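Local coordinates for erythrocyte membrane protein 1 (Plasmodium falciparum, PDB 2XU0), which probably binds host cell surface receptors as an adhesin of parasite-infected red cells, represented here by its N-terminal segment and first Duffy-binding-like domain, at residues E107-R119 / N126-I138. The protein carries 10 engineered substitutions. Sequence-based numbering, arbitrary orientation.
Sequences ENAEAYCNSDKIR and NGAACAPPRRRHI. Engineered in segment 126-138: Ala-128 (natural residue Thr). With MG (magnesium ion), chain C; PRO (proline), chain B.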
loop_
_atom_site.group_PDB
_atom_site.type_symbol
_atom_site.label_atom_id
_atom_site.label_comp_id
_atom_site.label_asym_id
_atom_site.label_seq_id
_atom_site.Cartn_x
_atom_site.Cartn_y
_atom_site.Cartn_z
ATOM N N GLU A 107 -9.783 0.525 10.490
ATOM C CA GLU A 107 -10.728 1.149 9.574
ATOM C C GLU A 107 -10.681 2.693 9.556
ATOM O O GLU A 107 -11.071 3.315 8.553
ATOM C CB GLU A 107 -12.157 0.617 9.806
ATOM C CG GLU A 107 -12.773 0.956 11.164
ATOM C CD GLU A 107 -14.283 0.804 11.228
ATOM O OE1 GLU A 107 -15.002 1.687 10.706
ATOM O OE2 GLU A 107 -14.750 -0.209 11.797
ATOM N N ASN A 108 -10.190 3.306 10.655
ATOM C CA ASN A 108 -10.091 4.753 10.760
ATOM C C ASN A 108 -8.658 5.283 10.778
ATOM O O ASN A 108 -8.466 6.475 10.990
ATOM C CB ASN A 108 -10.938 5.284 11.922
ATOM C CG ASN A 108 -12.414 5.149 11.681
ATOM O OD1 ASN A 108 -13.130 4.560 12.486
ATOM N ND2 ASN A 108 -12.900 5.692 10.567
ATOM N N ALA A 109 -7.656 4.421 10.483
ATOM C CA ALA A 109 -6.268 4.845 10.324
ATOM C C ALA A 109 -6.272 5.745 9.056
ATOM O O ALA A 109 -6.880 5.417 8.035
ATOM C CB ALA A 109 -5.362 3.646 10.121
ATOM N N GLU A 110 -5.710 6.928 9.182
ATOM C CA GLU A 110 -5.770 7.927 8.125
ATOM C C GLU A 110 -4.574 7.893 7.201
ATOM O O GLU A 110 -3.455 7.738 7.665
ATOM C CB GLU A 110 -5.920 9.358 8.728
ATOM C CG GLU A 110 -6.444 9.466 10.161
ATOM C CD GLU A 110 -5.418 9.305 11.271
ATOM O OE1 GLU A 110 -4.963 10.337 11.816
ATOM O OE2 GLU A 110 -5.107 8.146 11.632
ATOM N N ALA A 111 -4.795 8.148 5.912
ATOM C CA ALA A 111 -3.665 8.335 4.990
ATOM C C ALA A 111 -3.239 9.819 5.132
ATOM O O ALA A 111 -4.067 10.658 5.516
ATOM C CB ALA A 111 -4.106 8.074 3.556
ATOM N N TYR A 112 -1.976 10.132 4.837
ATOM C CA TYR A 112 -1.479 11.512 4.843
ATOM C C TYR A 112 -1.289 11.963 3.378
ATOM O O TYR A 112 -0.427 11.415 2.695
ATOM C CB TYR A 112 -0.169 11.632 5.639
ATOM C CG TYR A 112 0.367 13.046 5.665
ATOM C CD1 TYR A 112 0.062 13.910 6.715
ATOM C CD2 TYR A 112 1.115 13.547 4.601
ATOM C CE1 TYR A 112 0.522 15.231 6.720
ATOM C CE2 TYR A 112 1.551 14.867 4.582
ATOM C CZ TYR A 112 1.275 15.700 5.653
ATOM O OH TYR A 112 1.774 16.980 5.630
ATOM N N CYS A 113 -2.077 12.966 2.921
ATOM C CA CYS A 113 -2.079 13.518 1.551
ATOM C C CYS A 113 -1.701 15.018 1.511
ATOM O O CYS A 113 -1.778 15.625 0.450
ATOM C CB CYS A 113 -3.433 13.287 0.870
ATOM S SG CYS A 113 -4.062 11.600 1.004
ATOM N N ASN A 114 -1.296 15.610 2.629
ATOM C CA ASN A 114 -0.912 17.033 2.677
ATOM C C ASN A 114 0.548 17.274 2.246
ATOM O O ASN A 114 1.237 16.334 1.857
ATOM C CB ASN A 114 -1.244 17.669 4.044
ATOM C CG ASN A 114 -2.717 17.640 4.420
ATOM O OD1 ASN A 114 -3.623 17.703 3.572
ATOM N ND2 ASN A 114 -2.992 17.546 5.716
ATOM N N SER A 115 1.019 18.534 2.312
ATOM C CA SER A 115 2.337 18.909 1.816
ATOM C C SER A 115 3.567 18.882 2.700
ATOM O O SER A 115 4.645 18.630 2.166
ATOM C CB SER A 115 2.265 20.226 1.058
ATOM O OG SER A 115 1.688 21.239 1.855
ATOM N N ASP A 116 3.463 19.224 3.995
ATOM C CA ASP A 116 4.668 19.316 4.836
ATOM C C ASP A 116 5.452 17.990 4.988
ATOM O O ASP A 116 6.690 17.994 4.936
ATOM C CB ASP A 116 4.372 19.968 6.204
ATOM C CG ASP A 116 3.605 21.288 6.176
ATOM O OD1 ASP A 116 3.737 22.042 5.181
ATOM O OD2 ASP A 116 2.850 21.555 7.138
ATOM N N LYS A 117 4.723 16.866 5.106
ATOM C CA LYS A 117 5.341 15.547 5.295
ATOM C C LYS A 117 5.584 14.740 3.986
ATOM O O LYS A 117 6.016 13.583 4.050
ATOM C CB LYS A 117 4.563 14.725 6.341
ATOM C CG LYS A 117 4.415 15.400 7.701
ATOM C CD LYS A 117 4.076 14.374 8.774
ATOM C CE LYS A 117 4.175 14.945 10.173
ATOM N NZ LYS A 117 2.913 15.614 10.580
ATOM N N ILE A 118 5.307 15.333 2.817
ATOM C CA ILE A 118 5.534 14.619 1.557
ATOM C C ILE A 118 6.298 15.475 0.597
ATOM O O ILE A 118 5.795 16.524 0.195
ATOM C CB ILE A 118 4.247 13.976 0.911
ATOM C CG1 ILE A 118 3.778 12.752 1.741
ATOM C CG2 ILE A 118 4.521 13.518 -0.580
ATOM C CD1 ILE A 118 2.504 12.194 1.408
ATOM N N ARG A 119 7.478 14.985 0.168
ATOM C CA ARG A 119 8.346 15.637 -0.823
ATOM C C ARG A 119 7.634 15.605 -2.156
ATOM O O ARG A 119 7.162 14.553 -2.581
ATOM C CB ARG A 119 9.718 14.920 -0.942
ATOM C CG ARG A 119 10.331 14.463 0.386
ATOM C CD ARG A 119 11.528 13.526 0.198
ATOM N NE ARG A 119 12.309 13.408 1.432
ATOM C CZ ARG A 119 12.115 12.469 2.347
ATOM N NH1 ARG A 119 11.194 11.539 2.164
ATOM N NH2 ARG A 119 12.851 12.447 3.450
ATOM N N ASN A 126 -3.166 20.795 -6.195
ATOM C CA ASN A 126 -4.202 19.849 -5.738
ATOM C C ASN A 126 -3.703 18.404 -5.881
ATOM O O ASN A 126 -3.967 17.596 -4.996
ATOM C CB ASN A 126 -5.526 20.053 -6.470
ATOM C CG ASN A 126 -6.191 21.349 -6.116
ATOM O OD1 ASN A 126 -6.593 21.568 -4.968
ATOM N ND2 ASN A 126 -6.271 22.253 -7.083
ATOM N N GLY A 127 -2.938 18.126 -6.940
ATOM C CA GLY A 127 -2.350 16.810 -7.184
ATOM C C GLY A 127 -1.424 16.415 -6.055
ATOM O O GLY A 127 -0.559 17.208 -5.662
ATOM N N ALA A 128 -1.622 15.208 -5.484
ATOM C CA ALA A 128 -0.839 14.793 -4.314
ATOM C C ALA A 128 -0.680 13.299 -4.162
ATOM O O ALA A 128 -1.583 12.534 -4.497
ATOM C CB ALA A 128 -1.478 15.362 -3.045
ATOM N N ALA A 129 0.456 12.881 -3.611
ATOM C CA ALA A 129 0.686 11.465 -3.286
ATOM C C ALA A 129 0.129 11.271 -1.845
ATOM O O ALA A 129 0.115 12.240 -1.064
ATOM C CB ALA A 129 2.172 11.154 -3.331
ATOM N N CYS A 130 -0.416 10.070 -1.530
ATOM C CA CYS A 130 -0.990 9.765 -0.206
ATOM C C CYS A 130 -0.166 8.720 0.475
ATOM O O CYS A 130 -0.181 7.576 0.047
ATOM C CB CYS A 130 -2.464 9.344 -0.295
ATOM S SG CYS A 130 -3.594 10.686 -0.771
ATOM N N ALA A 131 0.534 9.093 1.537
ATOM C CA ALA A 131 1.322 8.126 2.317
ATOM C C ALA A 131 0.329 7.267 3.087
ATOM O O ALA A 131 -0.510 7.824 3.790
ATOM C CB ALA A 131 2.286 8.832 3.263
ATOM N N PRO A 132 0.314 5.929 2.854
ATOM C CA PRO A 132 -0.651 5.074 3.563
ATOM C C PRO A 132 -0.300 4.931 5.044
ATOM O O PRO A 132 0.865 5.085 5.412
ATOM C CB PRO A 132 -0.552 3.733 2.824
ATOM C CG PRO A 132 0.772 3.710 2.238
ATOM C CD PRO A 132 1.251 5.122 2.049
ATOM N N PRO A 133 -1.283 4.649 5.912
ATOM C CA PRO A 133 -0.960 4.471 7.356
ATOM C C PRO A 133 0.120 3.420 7.635
ATOM O O PRO A 133 0.932 3.633 8.536
ATOM C CB PRO A 133 -2.327 4.146 8.003
ATOM C CG PRO A 133 -3.215 3.829 6.904
ATOM C CD PRO A 133 -2.727 4.483 5.656
ATOM N N ARG A 134 0.246 2.361 6.756
ATOM C CA ARG A 134 1.317 1.374 6.897
ATOM C C ARG A 134 2.674 2.087 6.773
ATOM O O ARG A 134 3.585 1.775 7.517
ATOM C CB ARG A 134 1.159 0.215 5.877
ATOM C CG ARG A 134 2.174 -0.950 6.022
ATOM C CD ARG A 134 2.454 -1.697 4.708
ATOM N NE ARG A 134 2.411 -0.784 3.558
ATOM C CZ ARG A 134 3.407 0.001 3.175
ATOM N NH1 ARG A 134 4.589 -0.073 3.774
ATOM N NH2 ARG A 134 3.237 0.860 2.184
ATOM N N ARG A 135 2.799 3.081 5.866
ATOM C CA ARG A 135 4.053 3.811 5.702
ATOM C C ARG A 135 4.279 4.778 6.838
ATOM O O ARG A 135 5.397 4.868 7.320
ATOM C CB ARG A 135 4.135 4.560 4.318
ATOM C CG ARG A 135 5.293 5.581 4.187
ATOM C CD ARG A 135 6.662 4.902 4.098
ATOM N NE ARG A 135 7.781 5.853 4.202
ATOM C CZ ARG A 135 8.349 6.258 5.338
ATOM N NH1 ARG A 135 7.892 5.832 6.509
ATOM N NH2 ARG A 135 9.383 7.084 5.313
ATOM N N ARG A 136 3.277 5.600 7.153
ATOM C CA ARG A 136 3.361 6.643 8.190
ATOM C C ARG A 136 4.019 6.152 9.498
ATOM O O ARG A 136 4.894 6.822 10.054
ATOM C CB ARG A 136 1.955 7.178 8.507
ATOM C CG ARG A 136 1.340 8.044 7.417
ATOM C CD ARG A 136 -0.010 8.542 7.865
ATOM N NE ARG A 136 0.153 9.728 8.714
ATOM C CZ ARG A 136 -0.845 10.514 9.100
ATOM N NH1 ARG A 136 -2.095 10.238 8.742
ATOM N NH2 ARG A 136 -0.604 11.581 9.850
ATOM N N HIS A 137 3.642 4.958 9.944
ATOM C CA HIS A 137 4.127 4.419 11.213
ATOM C C HIS A 137 5.143 3.298 11.098
ATOM O O HIS A 137 5.350 2.572 12.060
ATOM C CB HIS A 137 2.933 4.039 12.097
ATOM C CG HIS A 137 1.811 5.021 12.026
ATOM N ND1 HIS A 137 1.963 6.334 12.472
ATOM C CD2 HIS A 137 0.553 4.860 11.562
ATOM C CE1 HIS A 137 0.791 6.915 12.268
ATOM N NE2 HIS A 137 -0.090 6.066 11.728
ATOM N N ILE A 138 5.828 3.198 9.941
ATOM C CA ILE A 138 6.865 2.200 9.672
ATOM C C ILE A 138 7.927 2.148 10.797
ATOM O O ILE A 138 8.298 3.194 11.353
ATOM C CB ILE A 138 7.478 2.400 8.242
ATOM C CG1 ILE A 138 7.581 1.068 7.493
ATOM C CG2 ILE A 138 8.833 3.172 8.254
ATOM C CD1 ILE A 138 7.899 1.170 5.984
HETATM MG MG MG C . 6.144 18.896 0.484
HETATM N N PRO B . -1.361 20.721 -11.523
HETATM C CA PRO B . -2.655 21.126 -10.944
HETATM C C PRO B . -2.769 20.719 -9.474
HETATM O O PRO B . -2.127 19.703 -9.083
HETATM C CB PRO B . -3.691 20.386 -11.821
HETATM C CG PRO B . -2.933 19.253 -12.479
HETATM C CD PRO B . -1.520 19.750 -12.630
HETATM O OXT PRO B . -3.533 21.380 -8.729
HETATM O O HOH W 1 -2.429 7.133 10.321
HETATM O O HOH W 2 7.796 18.311 2.202
HETATM O O HOH W 3 7.967 19.051 -1.069
HETATM O O HOH W 4 6.243 21.259 1.112
#
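Tyr-112 and Arg-136 meet almost at right angles, and their contact illustrates how a long side chain can pack and bond at once. The CB of Tyr-112 sits over one face of the guanidinium, 3.6 Å from NE of Arg-136, with ring and guanidinium planes 64° apart. A bend at chi3 (83°) brings NH1 of Arg-136 to the backbone O of Glu-110, 3.0 Å away. That oxygen lies close to the guanidinium plane, yet the nitrogen stands above the carbonyl plane. A water bonded to the same oxygen also reaches NE2 of His-137.

The tyrosine ring, its CG anti to the backbone N (chi1 -180°), extends away from 126-138, and its OH accepts the backbone N-H of Lys-117. CD1 of Ile-118 lies at the ring's edge and touches CB of Ala-131 at 3.8 Å. On the far side of Arg-136, the ring of Pro-133, at the start of helix 133-136, packs its CB against CB of Ala-109 at 3.7 Å.

Two backbone bonds pair Tyr-112 with Ala-131: N to O at 2.9 Å, and O to N at 2.8 Å. One residue along, Cys-113 and Cys-130 are joined by a disulfide, with Glu-390 and Gln-394 of helix 371-407 alongside.

Beyond it, the carbonyls of Ser-115 and Ile-118, at the ends of a type I turn, bind magnesium together with Asn-121. At the centre of the contact is a single antiparallel bridge, a hydrogen-bonded pair with a disulfide one residue along, within the cysteine-rich, largely helical Duffy-binding-like fold.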